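Side-chain contact in ThiJ/pfpI family protein (Bacillus anthracis, PDB 3EFE), which is of unknown function but belongs to the DJ-1/PfpI family, whose glutaminase-like fold serves hydrolases, chaperones and stress-response proteins: residues Glu51-Thr54 with Arg60-Pro63. Numbering follows the deposited sequence.
Sequences EMIT and RIKP
Ile-53 and Ile-61 form the hydrogen-bonded pair of a short antiparallel beta hairpin, separate from the large, mostly parallel sheet of this DJ-1/PfpI-type fold. Ile-61 N donates to Ile-53 O at 2.8 Å, and Ile-53 N returns a bond of 3.1 Å to Ile-61 O. Both oxygens also receive a CA-H contact, Ile-53 O from Arg-60 and Ile-61 O from Met-52.

On the face bearing Thr-54 and Arg-60, the next pair along, the Arg-60 chain bends at chi2 and chi3 and runs along this face from Thr-54 toward Met-52. Its NE makes a bond of 3.3 Å to Thr-54 OG1, which sits at the edge of the guanidinium and close to its plane; the bond is weak because the N-H...O angle is only 128°. The same guanidinium reaches Met-52, with NH1 3.3 Å from CB. Met-52 and Lys-62 cross at about a right angle, their aliphatic parts meeting where Met-52 CG lies 3.7 Å from Lys-62 CD.

Beyond the hairpin, the second subunit packs on Met-52, Arg-60, Ile-61 and Lys-62 and makes backbone hydrogen bonds with Arg-60 and Lys-62, placing the second strand at the dimer interface. On the face opposite Thr-54 and Arg-60, Ile-53 holds CG1 between its backbone N and carbonyl carbon (chi1 73°), and this branch carries CD1 to 4.0 Å from Ile-61 CB.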
loop_
_atom_site.group_PDB
_atom_site.type_symbol
_atom_site.label_atom_id
_atom_site.label_comp_id
_atom_site.label_asym_id
_atom_site.label_seq_id
_atom_site.Cartn_x
_atom_site.Cartn_y
_atom_site.Cartn_z
ATOM N N GLU D 51 -1.195 3.007 22.277
ATOM C CA GLU D 51 -1.106 4.345 21.694
ATOM C C GLU D 51 -1.293 4.257 20.176
ATOM O O GLU D 51 -0.770 3.341 19.488
ATOM C CB GLU D 51 0.252 5.047 21.986
ATOM C CG GLU D 51 0.618 5.466 23.473
ATOM C CD GLU D 51 2.103 6.114 23.599
ATOM O OE1 GLU D 51 2.901 6.064 22.609
ATOM O OE2 GLU D 51 2.473 6.638 24.707
ATOM N N MET D 52 -2.057 5.224 19.684
ATOM C CA MET D 52 -2.177 5.503 18.273
ATOM C C MET D 52 -0.840 5.832 17.688
ATOM O O MET D 52 0.024 6.505 18.334
ATOM C CB MET D 52 -3.180 6.655 18.063
ATOM C CG MET D 52 -4.622 6.154 18.382
ATOM S SD MET D 52 -5.906 6.880 17.414
ATOM C CE MET D 52 -5.425 6.155 15.874
ATOM N N ILE D 53 -0.663 5.332 16.469
ATOM C CA ILE D 53 0.546 5.458 15.660
ATOM C C ILE D 53 0.126 6.201 14.417
ATOM O O ILE D 53 -1.049 6.301 14.110
ATOM C CB ILE D 53 1.171 4.072 15.377
ATOM C CG1 ILE D 53 0.390 3.226 14.348
ATOM C CG2 ILE D 53 1.194 3.278 16.666
ATOM C CD1 ILE D 53 0.625 3.526 12.903
ATOM N N THR D 54 1.087 6.793 13.746
ATOM C CA THR D 54 0.897 7.566 12.521
ATOM C C THR D 54 1.833 6.919 11.435
ATOM O O THR D 54 3.053 6.761 11.644
ATOM C CB THR D 54 1.309 9.021 12.761
ATOM O OG1 THR D 54 0.538 9.569 13.838
ATOM C CG2 THR D 54 1.068 9.887 11.487
ATOM N N ARG D 60 -3.454 7.935 10.980
ATOM C CA ARG D 60 -3.470 7.656 12.431
ATOM C C ARG D 60 -4.255 6.386 12.742
ATOM O O ARG D 60 -5.442 6.324 12.540
ATOM C CB ARG D 60 -4.038 8.812 13.236
ATOM C CG ARG D 60 -3.594 10.224 12.783
ATOM C CD ARG D 60 -2.541 10.945 13.661
ATOM N NE ARG D 60 -2.450 10.437 15.049
ATOM C CZ ARG D 60 -3.437 10.356 15.958
ATOM N NH1 ARG D 60 -3.141 9.859 17.168
ATOM N NH2 ARG D 60 -4.701 10.719 15.687
ATOM N N ILE D 61 -3.570 5.379 13.255
ATOM C CA ILE D 61 -4.149 4.078 13.427
ATOM C C ILE D 61 -4.193 3.668 14.896
ATOM O O ILE D 61 -3.240 3.853 15.626
ATOM C CB ILE D 61 -3.320 3.026 12.578
ATOM C CG1 ILE D 61 -3.472 3.365 11.085
ATOM C CG2 ILE D 61 -3.685 1.561 12.946
ATOM C CD1 ILE D 61 -2.458 2.617 10.153
ATOM N N LYS D 62 -5.262 3.017 15.284
ATOM C CA LYS D 62 -5.476 2.569 16.644
ATOM C C LYS D 62 -5.122 1.119 16.677
ATOM O O LYS D 62 -5.803 0.315 16.015
ATOM C CB LYS D 62 -6.960 2.772 17.028
ATOM C CG LYS D 62 -7.366 2.440 18.486
ATOM C CD LYS D 62 -6.433 3.152 19.547
ATOM C CE LYS D 62 -6.840 2.882 21.060
ATOM N NZ LYS D 62 -8.302 2.543 21.203
ATOM N N PRO D 63 -4.028 0.759 17.388
ATOM C CA PRO D 63 -3.681 -0.651 17.485
ATOM C C PRO D 63 -4.807 -1.431 18.151
ATOM O O PRO D 63 -5.467 -0.936 19.086
ATOM C CB PRO D 63 -2.397 -0.646 18.342
ATOM C CG PRO D 63 -1.856 0.644 18.147
ATOM C CD PRO D 63 -3.047 1.564 18.129
#